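Local coordinates for protein dihydrodipicolinate synthase (Bacteroides thetaiotaomicron, PDB 4XKY) that probably catalyses a pyruvate-dependent aldolase reaction through a Schiff-base intermediate, as do related dihydrodipicolinate synthases and N-acetylneuraminate lyases, at residues N145-P148 / A149-Q152; V171-Q174 / S175-A179; H281-E284 / Q285-G289. All blocks are in the same frame, centred on the assembly; numbering follows the deposited sequence.

Contact 1 (N145-P148 / A149-Q152); sequences NFAP and ATIQ
At the start of helix 148-154, Phe-146 and Ala-147 meet Thr-150 and Ile-151 of the first turn. Ala-147 holds the N-cap position, and its carbonyl O receives Ile-151 N at 3.1 Å, while Pro-148 O receives Gln-152 N at 3.0 Å in a nearly straight bond (N-H...O 169°). Phe-146, one residue before the cap, lays its CB 3.6 Å from Ile-151 CG1. This apolar pairing of the residue before the N-cap with the fourth residue of the helix is a hydrophobic staple. A chi1 of -77° sets CG1 beside the backbone N of Ile-151, and the extended chi2 (162°) brings CD1 to Phe-146 CB too. Thr-150 meets the aromatic ring differently: its CG2 sits at the ring edge, 4.1 Å from Phe-146 CD1, and the two side chains cross at about a right angle. The other branch of Thr-150, OG1, hydrogen-bonds Gln-115 OE1, the same oxygen that takes up Ala-147 N, and lies 3.8 Å from Ala-147 CB. The Phe-146 side chain also packs on Leu-118 of helix 115-125; it is about 6 Å from that of Tyr-136, the predicted proton donor/acceptor.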
ATOM      1  N   ASN A 145       1.442  13.037   1.702  1.00 75.14           N
ATOM      2  CA  ASN A 145       0.589  14.196   1.959  1.00 67.95           C
ATOM      3  C   ASN A 145       1.362  15.511   1.999  1.00 59.27           C
ATOM      4  O   ASN A 145       2.587  15.520   2.116  1.00 53.46           O
ATOM      5  CB  ASN A 145      -0.154  13.998   3.283  1.00 70.36           C
ATOM      6  CG  ASN A 145      -1.281  12.990   3.169  1.00 76.70           C
ATOM      7  OD1 ASN A 145      -1.390  12.272   2.171  1.00 79.44           O
ATOM      8  ND2 ASN A 145      -2.144  12.947   4.181  1.00 78.81           N
ATOM      9  N   PHE A 146       0.635  16.619   1.873  1.00 51.96           N
ATOM     10  CA  PHE A 146       1.163  17.903   2.283  1.00 51.08           C
ATOM     11  C   PHE A 146       1.313  17.806   3.805  1.00 50.90           C
ATOM     12  O   PHE A 146       0.317  17.666   4.516  1.00 51.12           O
ATOM     13  CB  PHE A 146       0.198  19.058   1.976  1.00 50.67           C
ATOM     14  CG  PHE A 146       0.029  19.383   0.514  1.00 48.75           C
ATOM     15  CD1 PHE A 146       0.827  20.328  -0.095  1.00 49.00           C
ATOM     16  CD2 PHE A 146      -0.987  18.807  -0.224  1.00 49.59           C
ATOM     17  CE1 PHE A 146       0.646  20.667  -1.428  1.00 49.65           C
ATOM     18  CE2 PHE A 146      -1.178  19.135  -1.563  1.00 49.56           C
ATOM     19  CZ  PHE A 146      -0.354  20.071  -2.168  1.00 48.11           C
ATOM     20  N   ALA A 147       2.539  17.868   4.309  1.00 49.30           N
ATOM     21  CA  ALA A 147       2.757  18.001   5.751  1.00 47.71           C
ATOM     22  C   ALA A 147       2.221  19.355   6.222  1.00 46.81           C
ATOM     23  O   ALA A 147       2.084  20.283   5.417  1.00 44.74           O
ATOM     24  CB  ALA A 147       4.226  17.880   6.086  1.00 48.71           C
ATOM     25  N   PRO A 148       1.892  19.468   7.523  1.00 46.28           N
ATOM     26  CA  PRO A 148       1.394  20.735   8.044  1.00 45.52           C
ATOM     27  C   PRO A 148       2.305  21.915   7.761  1.00 45.84           C
ATOM     28  O   PRO A 148       1.832  22.932   7.263  1.00 44.12           O
ATOM     29  CB  PRO A 148       1.294  20.465   9.537  1.00 45.79           C
ATOM     30  CG  PRO A 148       0.870  19.044   9.588  1.00 45.46           C
ATOM     31  CD  PRO A 148       1.660  18.375   8.486  1.00 45.77           C
ATOM     32  N   ALA A 149       3.598  21.772   8.056  1.00 46.71           N
ATOM     33  CA  ALA A 149       4.547  22.864   7.855  1.00 46.84           C
ATOM     34  C   ALA A 149       4.622  23.250   6.370  1.00 46.01           C
ATOM     35  O   ALA A 149       4.778  24.416   6.052  1.00 45.87           O
ATOM     36  CB  ALA A 149       5.926  22.498   8.398  1.00 47.08           C
ATOM     37  N   THR A 150       4.502  22.264   5.480  1.00 45.87           N
ATOM     38  CA  THR A 150       4.498  22.497   4.034  1.00 46.58           C
ATOM     39  C   THR A 150       3.328  23.398   3.641  1.00 47.60           C
ATOM     40  O   THR A 150       3.490  24.317   2.847  1.00 49.01           O
ATOM     41  CB  THR A 150       4.406  21.175   3.229  1.00 46.39           C
ATOM     42  OG1 THR A 150       5.559  20.365   3.473  1.00 48.30           O
ATOM     43  CG2 THR A 150       4.347  21.437   1.740  1.00 46.78           C
ATOM     44  N   ILE A 151       2.150  23.126   4.197  1.00 46.69           N
ATOM     45  CA  ILE A 151       0.985  23.953   3.930  1.00 47.30           C
ATOM     46  C   ILE A 151       1.183  25.362   4.462  1.00 47.75           C
ATOM     47  O   ILE A 151       0.849  26.321   3.772  1.00 45.23           O
ATOM     48  CB  ILE A 151      -0.307  23.319   4.477  1.00 47.17           C
ATOM     49  CG1 ILE A 151      -0.744  22.201   3.539  1.00 48.57           C
ATOM     50  CG2 ILE A 151      -1.442  24.321   4.545  1.00 45.77           C
ATOM     51  CD1 ILE A 151      -1.727  21.237   4.164  1.00 49.66           C
ATOM     52  N   GLN A 152       1.717  25.491   5.676  1.00 50.62           N
ATOM     53  CA  GLN A 152       2.074  26.813   6.224  1.00 52.86           C
ATOM     54  C   GLN A 152       2.920  27.574   5.242  1.00 52.09           C
ATOM     55  O   GLN A 152       2.659  28.738   4.940  1.00 50.72           O
ATOM     56  CB  GLN A 152       2.915  26.693   7.490  1.00 58.43           C
ATOM     57  CG  GLN A 152       2.228  27.035   8.794  1.00 61.71           C
ATOM     58  CD  GLN A 152       3.153  26.797   9.975  1.00 65.72           C
ATOM     59  OE1 GLN A 152       2.794  26.120  10.944  1.00 63.90           O
ATOM     60  NE2 GLN A 152       4.364  27.342   9.893  1.00 70.17           N
TER

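Contact 2 (V171-Q174 / S175-A179); sequences VYFQ and SVMYA
Val-171 to Tyr-178 follow regular alpha-helical geometry, each carbonyl O from Val-171 to Gln-174 accepting the N-H four residues on; the bond from Met-177 N to Phe-173 O is almost straight (2.9 Å, 175°), whereas Val-176 N, bonded to Tyr-172 O at 3.2 Å, also makes a weak second bond to Phe-173 O. Two pairs, each of an aromatic ring and an aliphatic or sulfur-bearing side chain four residues on, grow out of this frame. Val-176 CG2 rests over one face of the Tyr-172 ring in a CH-pi contact, 4.1 Å from the centroid and displaced toward the rim on the phenol side, with Tyr-172 CZ the nearest ring atom. Next to it, the chain of Met-177, bent at chi2 (-72°) and chi3 (-68°), approaches the Phe-173 ring at a slant: Met-177 CG comes within 3.6 Å of Phe-173 CE2, and Met-177 SD lies 4.7 Å from the centroid of that ring, a Met-aromatic contact. The helix belongs to the beta-alpha-beta unit of strands 160-165 and 187-190 in the TIM barrel, and Phe-173, Val-176 and Met-177 all pack on Met-188. Side chains of a neighbouring subunit pack on Val-171, Gln-174, Ser-175 and Tyr-178. The pairing is therefore probably largely dispersive, with a small contribution from the Tyr-172 ring face and the Met-177 sulfur; the strongly polar end of Tyr-172, its OH, is directed instead to Phe-146 O.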
ATOM      1  N   VAL A 171      -7.289  13.234  12.123  1.00 37.45           N
ATOM      2  CA  VAL A 171      -6.079  13.532  12.880  1.00 38.19           C
ATOM      3  C   VAL A 171      -5.225  14.465  12.028  1.00 37.96           C
ATOM      4  O   VAL A 171      -4.754  15.509  12.482  1.00 36.43           O
ATOM      5  CB  VAL A 171      -5.262  12.260  13.171  1.00 38.58           C
ATOM      6  CG1 VAL A 171      -3.874  12.603  13.720  1.00 38.83           C
ATOM      7  CG2 VAL A 171      -6.017  11.382  14.150  1.00 40.00           C
ATOM      8  N   TYR A 172      -5.029  14.056  10.779  1.00 38.33           N
ATOM      9  CA  TYR A 172      -4.254  14.848   9.815  1.00 37.72           C
ATOM     10  C   TYR A 172      -4.907  16.210   9.599  1.00 35.46           C
ATOM     11  O   TYR A 172      -4.232  17.229   9.655  1.00 35.79           O
ATOM     12  CB  TYR A 172      -4.093  14.107   8.487  1.00 37.49           C
ATOM     13  CG  TYR A 172      -3.573  14.985   7.370  1.00 38.17           C
ATOM     14  CD1 TYR A 172      -2.222  15.292   7.286  1.00 38.50           C
ATOM     15  CD2 TYR A 172      -4.437  15.527   6.413  1.00 37.03           C
ATOM     16  CE1 TYR A 172      -1.732  16.094   6.276  1.00 39.34           C
ATOM     17  CE2 TYR A 172      -3.946  16.326   5.378  1.00 39.08           C
ATOM     18  CZ  TYR A 172      -2.597  16.611   5.322  1.00 39.66           C
ATOM     19  OH  TYR A 172      -2.090  17.421   4.322  1.00 43.29           O
ATOM     20  N   PHE A 173      -6.217  16.245   9.409  1.00 35.09           N
ATOM     21  CA  PHE A 173      -6.881  17.530   9.179  1.00 34.46           C
ATOM     22  C   PHE A 173      -6.717  18.506  10.353  1.00 35.47           C
ATOM     23  O   PHE A 173      -6.518  19.694  10.136  1.00 35.82           O
ATOM     24  CB  PHE A 173      -8.365  17.367   8.874  1.00 33.85           C
ATOM     25  CG  PHE A 173      -9.015  18.638   8.383  1.00 33.57           C
ATOM     26  CD1 PHE A 173      -8.900  19.027   7.053  1.00 33.43           C
ATOM     27  CD2 PHE A 173      -9.695  19.475   9.260  1.00 33.97           C
ATOM     28  CE1 PHE A 173      -9.503  20.202   6.595  1.00 34.85           C
ATOM     29  CE2 PHE A 173     -10.284  20.651   8.816  1.00 33.80           C
ATOM     30  CZ  PHE A 173     -10.180  21.023   7.480  1.00 33.78           C
ATOM     31  N   GLN A 174      -6.847  18.004  11.579  1.00 36.56           N
ATOM     32  CA  GLN A 174      -6.688  18.809  12.794  1.00 37.53           C
ATOM     33  C   GLN A 174      -5.230  19.284  12.925  1.00 37.92           C
ATOM     34  O   GLN A 174      -4.988  20.408  13.372  1.00 36.36           O
ATOM     35  CB  GLN A 174      -7.103  18.007  14.035  1.00 39.69           C
ATOM     36  CG  GLN A 174      -8.600  17.771  14.174  1.00 42.23           C
ATOM     37  CD  GLN A 174      -9.348  19.079  14.311  1.00 44.68           C
ATOM     38  OE1 GLN A 174      -8.967  19.923  15.109  1.00 46.58           O
ATOM     39  NE2 GLN A 174     -10.395  19.261  13.523  1.00 47.72           N
ATOM     40  N   SER A 175      -4.266  18.446  12.522  1.00 37.20           N
ATOM     41  CA  SER A 175      -2.864  18.883  12.516  1.00 38.39           C
ATOM     42  C   SER A 175      -2.653  20.106  11.611  1.00 37.44           C
ATOM     43  O   SER A 175      -1.859  20.981  11.941  1.00 35.22           O
ATOM     44  CB  SER A 175      -1.909  17.766  12.088  1.00 39.47           C
ATOM     45  OG  SER A 175      -2.004  16.658  12.960  1.00 42.44           O
ATOM     46  N   VAL A 176      -3.356  20.150  10.478  1.00 36.55           N
ATOM     47  CA  VAL A 176      -3.219  21.264   9.530  1.00 37.89           C
ATOM     48  C   VAL A 176      -3.987  22.479  10.071  1.00 39.31           C
ATOM     49  O   VAL A 176      -3.457  23.588  10.020  1.00 39.14           O
ATOM     50  CB  VAL A 176      -3.680  20.894   8.100  1.00 37.43           C
ATOM     51  CG1 VAL A 176      -3.453  22.038   7.127  1.00 37.36           C
ATOM     52  CG2 VAL A 176      -2.944  19.665   7.585  1.00 38.39           C
ATOM     53  N   MET A 177      -5.206  22.282  10.599  1.00 38.32           N
ATOM     54  CA  MET A 177      -5.894  23.373  11.327  1.00 40.70           C
ATOM     55  C   MET A 177      -4.936  24.027  12.341  1.00 40.09           C
ATOM     56  O   MET A 177      -4.756  25.257  12.362  1.00 39.11           O
ATOM     57  CB  MET A 177      -7.146  22.874  12.067  1.00 42.57           C
ATOM     58  CG  MET A 177      -8.298  22.466  11.159  1.00 45.22           C
ATOM     59  SD  MET A 177      -9.124  23.868  10.358  1.00 50.19           S
ATOM     60  CE  MET A 177      -9.889  24.643  11.784  1.00 50.39           C
ATOM     61  N   TYR A 178      -4.286  23.202  13.157  1.00 40.96           N
ATOM     62  CA  TYR A 178      -3.431  23.741  14.204  1.00 42.54           C
ATOM     63  C   TYR A 178      -2.284  24.539  13.592  1.00 43.50           C
ATOM     64  O   TYR A 178      -2.003  25.628  14.051  1.00 43.85           O
ATOM     65  CB  TYR A 178      -2.902  22.650  15.117  1.00 42.62           C
ATOM     66  CG  TYR A 178      -1.920  23.149  16.154  1.00 43.68           C
ATOM     67  CD1 TYR A 178      -2.359  23.557  17.404  1.00 45.41           C
ATOM     68  CD2 TYR A 178      -0.555  23.198  15.895  1.00 43.86           C
ATOM     69  CE1 TYR A 178      -1.471  24.018  18.366  1.00 45.93           C
ATOM     70  CE2 TYR A 178       0.338  23.654  16.857  1.00 45.14           C
ATOM     71  CZ  TYR A 178      -0.140  24.057  18.089  1.00 45.77           C
ATOM     72  OH  TYR A 178       0.688  24.510  19.077  1.00 50.30           O
ATOM     73  N   ALA A 179      -1.647  23.991  12.560  1.00 43.58           N
ATOM     74  CA  ALA A 179      -0.584  24.690  11.826  1.00 44.45           C
ATOM     75  C   ALA A 179      -1.056  26.001  11.168  1.00 44.88           C
ATOM     76  O   ALA A 179      -0.255  26.917  10.988  1.00 45.27           O
ATOM     77  CB  ALA A 179       0.038  23.770  10.775  1.00 43.78           C
TER

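Contact 3 (H281-E284 / Q285-G289); sequences HKFE and QRERG
Glu-284, Glu-287 and Phe-283 carry this contact at the start of helix 285-298. Glu-284 is the N-cap residue and takes part chiefly through its backbone: its carbonyl O receives Arg-288 N at 2.9 Å, with an N-H...O angle of 162°. Its N-H points to a water, 3.0 Å from Glu-284 N, which in turn donates to Glu-287 OE1. Glu-287 reaches this water because its chain turns back at chi2 (70°) after CB has passed over the Phe-283 ring. That CB lies 3.3 Å above the ring plane and 3.7 Å from the centroid, a CH-pi contact shifted toward the rim, with Phe-283 CG and CD1 nearest. The ring and the carboxylate are turned 56° against each other. Behind the contact, Phe-283 is buried against Lys-260 and Cys-264 of helix 257-268 and against Val-251. The other carboxylate oxygen, Glu-287 OE2, is 2.9 Å from Arg-286 NH2; it stands well out of the guanidinium plane, so this salt bridge rests on charge alone. A negative group over the first turn is probably favoured by the helix dipole. Having the third helical residue serve the N-H of the N-cap recalls one half of a capping box, here with a water inserted in place of the direct bond.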
ATOM      1  N   HIS A 281     -20.277   2.569 -16.238  1.00 30.45           N
ATOM      2  CA  HIS A 281     -21.586   2.756 -16.865  1.00 28.98           C
ATOM      3  C   HIS A 281     -22.670   2.953 -15.818  1.00 27.44           C
ATOM      4  O   HIS A 281     -22.605   2.404 -14.723  1.00 24.11           O
ATOM      5  CB  HIS A 281     -21.909   1.613 -17.847  1.00 32.09           C
ATOM      6  CG  HIS A 281     -22.198   0.284 -17.202  1.00 33.77           C
ATOM      7  ND1 HIS A 281     -21.209  -0.591 -16.802  1.00 36.10           N
ATOM      8  CD2 HIS A 281     -23.373  -0.345 -16.950  1.00 35.37           C
ATOM      9  CE1 HIS A 281     -21.759  -1.678 -16.288  1.00 36.54           C
ATOM     10  NE2 HIS A 281     -23.072  -1.560 -16.379  1.00 36.15           N
ATOM     11  N   LYS A 282     -23.658   3.778 -16.147  1.00 26.28           N
ATOM     12  CA  LYS A 282     -24.737   4.075 -15.204  1.00 24.96           C
ATOM     13  C   LYS A 282     -25.480   2.811 -14.729  1.00 24.31           C
ATOM     14  O   LYS A 282     -25.530   1.821 -15.421  1.00 22.90           O
ATOM     15  CB  LYS A 282     -25.726   5.053 -15.829  1.00 25.37           C
ATOM     16  CG  LYS A 282     -26.472   4.478 -17.022  1.00 26.18           C
ATOM     17  CD  LYS A 282     -27.504   5.447 -17.558  1.00 27.68           C
ATOM     18  CE  LYS A 282     -28.460   4.773 -18.532  1.00 28.49           C
ATOM     19  NZ  LYS A 282     -29.328   5.815 -19.159  1.00 29.65           N
ATOM     20  N   PHE A 283     -26.053   2.894 -13.539  1.00 24.47           N
ATOM     21  CA  PHE A 283     -26.966   1.883 -13.042  1.00 25.66           C
ATOM     22  C   PHE A 283     -28.090   1.566 -14.001  1.00 26.23           C
ATOM     23  O   PHE A 283     -28.821   2.442 -14.436  1.00 26.62           O
ATOM     24  CB  PHE A 283     -27.597   2.325 -11.727  1.00 25.78           C
ATOM     25  CG  PHE A 283     -26.694   2.210 -10.537  1.00 25.75           C
ATOM     26  CD1 PHE A 283     -25.648   1.292 -10.485  1.00 26.35           C
ATOM     27  CD2 PHE A 283     -26.940   2.999  -9.430  1.00 26.45           C
ATOM     28  CE1 PHE A 283     -24.839   1.191  -9.343  1.00 26.74           C
ATOM     29  CE2 PHE A 283     -26.157   2.911  -8.306  1.00 26.33           C
ATOM     30  CZ  PHE A 283     -25.095   2.016  -8.259  1.00 26.65           C
ATOM     31  N   GLU A 284     -28.232   0.278 -14.275  1.00 26.09           N
ATOM     32  CA  GLU A 284     -29.327  -0.247 -15.050  1.00 27.26           C
ATOM     33  C   GLU A 284     -30.591  -0.377 -14.152  1.00 28.54           C
ATOM     34  O   GLU A 284     -30.587   0.069 -13.007  1.00 29.15           O
ATOM     35  CB  GLU A 284     -28.859  -1.584 -15.692  1.00 27.48           C
ATOM     36  CG  GLU A 284     -27.728  -1.368 -16.702  1.00 27.17           C
ATOM     37  CD  GLU A 284     -27.191  -2.631 -17.381  1.00 28.08           C
ATOM     38  OE1 GLU A 284     -27.687  -3.775 -17.131  1.00 26.58           O
ATOM     39  OE2 GLU A 284     -26.262  -2.444 -18.217  1.00 26.95           O
ATOM     40  N   GLN A 285     -31.652  -0.968 -14.680  1.00 30.54           N
ATOM     41  CA  GLN A 285     -32.986  -1.035 -14.031  1.00 35.41           C
ATOM     42  C   GLN A 285     -32.990  -1.506 -12.565  1.00 34.87           C
ATOM     43  O   GLN A 285     -33.604  -0.872 -11.709  1.00 33.40           O
ATOM     44  CB  GLN A 285     -33.945  -1.926 -14.878  1.00 39.35           C
ATOM     45  CG  GLN A 285     -35.422  -1.962 -14.442  1.00 43.91           C
ATOM     46  CD  GLN A 285     -36.239  -3.105 -15.083  1.00 48.95           C
ATOM     47  OE1 GLN A 285     -36.159  -4.257 -14.648  1.00 51.71           O
ATOM     48  NE2 GLN A 285     -37.044  -2.782 -16.101  1.00 51.04           N
ATOM     49  N   ARG A 286     -32.340  -2.633 -12.284  1.00 35.17           N
ATOM     50  CA  ARG A 286     -32.311  -3.140 -10.922  1.00 36.47           C
ATOM     51  C   ARG A 286     -31.693  -2.187  -9.902  1.00 33.84           C
ATOM     52  O   ARG A 286     -32.266  -1.938  -8.840  1.00 32.07           O
ATOM     53  CB  ARG A 286     -31.577  -4.463 -10.822  1.00 40.94           C
ATOM     54  CG  ARG A 286     -31.959  -5.169  -9.532  1.00 46.65           C
ATOM     55  CD  ARG A 286     -31.581  -6.635  -9.554  1.00 53.40           C
ATOM     56  NE  ARG A 286     -30.134  -6.759  -9.638  1.00 57.67           N
ATOM     57  CZ  ARG A 286     -29.304  -6.562  -8.618  1.00 64.79           C
ATOM     58  NH1 ARG A 286     -29.766  -6.234  -7.418  1.00 68.62           N
ATOM     59  NH2 ARG A 286     -27.997  -6.687  -8.798  1.00 69.62           N
ATOM     60  N   GLU A 287     -30.507  -1.685 -10.196  1.00 31.73           N
ATOM     61  CA  GLU A 287     -29.845  -0.798  -9.260  1.00 31.11           C
ATOM     62  C   GLU A 287     -30.611   0.529  -9.200  1.00 30.32           C
ATOM     63  O   GLU A 287     -30.792   1.108  -8.133  1.00 32.14           O
ATOM     64  CB  GLU A 287     -28.362  -0.596  -9.625  1.00 31.87           C
ATOM     65  CG  GLU A 287     -27.490  -1.845  -9.425  1.00 33.20           C
ATOM     66  CD  GLU A 287     -27.799  -2.936 -10.428  1.00 36.09           C
ATOM     67  OE1 GLU A 287     -27.966  -2.629 -11.625  1.00 36.00           O
ATOM     68  OE2 GLU A 287     -27.918  -4.103 -10.013  1.00 40.05           O
ATOM     69  N   ARG A 288     -31.091   0.987 -10.344  1.00 29.71           N
ATOM     70  CA  ARG A 288     -31.859   2.206 -10.394  1.00 31.49           C
ATOM     71  C   ARG A 288     -33.106   2.068  -9.504  1.00 32.71           C
ATOM     72  O   ARG A 288     -33.417   2.974  -8.740  1.00 32.91           O
ATOM     73  CB  ARG A 288     -32.218   2.545 -11.836  1.00 31.74           C
ATOM     74  CG  ARG A 288     -33.009   3.816 -11.983  1.00 32.68           C
ATOM     75  CD  ARG A 288     -33.355   4.077 -13.429  1.00 34.05           C
ATOM     76  NE  ARG A 288     -34.169   5.279 -13.573  1.00 34.33           N
ATOM     77  CZ  ARG A 288     -33.691   6.516 -13.674  1.00 36.02           C
ATOM     78  NH1 ARG A 288     -32.379   6.750 -13.636  1.00 35.45           N
ATOM     79  NH2 ARG A 288     -34.541   7.531 -13.825  1.00 36.63           N
ATOM     80  N   GLY A 289     -33.772   0.916  -9.579  1.00 33.93           N
ATOM     81  CA  GLY A 289     -34.879   0.579  -8.668  1.00 35.35           C
ATOM     82  C   GLY A 289     -34.518   0.673  -7.193  1.00 35.09           C
ATOM     83  O   GLY A 289     -35.296   1.161  -6.378  1.00 35.31           O
TER
HETATM   84  O   HOH W   1     -26.270  -1.696 -13.275  1.00 26.54           O

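Overall arrangement
Contacts 1 and 2 are partly buried neighbours in the helical layer around the barrel, their centres about 9 Å apart: Ile-151 CD1 packs 3.5 Å from Val-176 CG1, and Pro-148 meets Ala-179, so helices 148-154 and 170-180 lie against each other. Contact 3 is a surface feature on the opposite side of the chain's centre, about 28 Å from either at the nearest atoms, and lies at the start of the C-terminal helix 285-298. Contacts 1 and 3 are both helix starts, yet a hydrophobic staple marks the first, whereas the second adds a water and charged groups to a CH-pi contact. Contact 2 lies within a helix and relies on aromatic rings. Contacts 1 and 2 are near the predicted catalytic residues, contact 3 away from them.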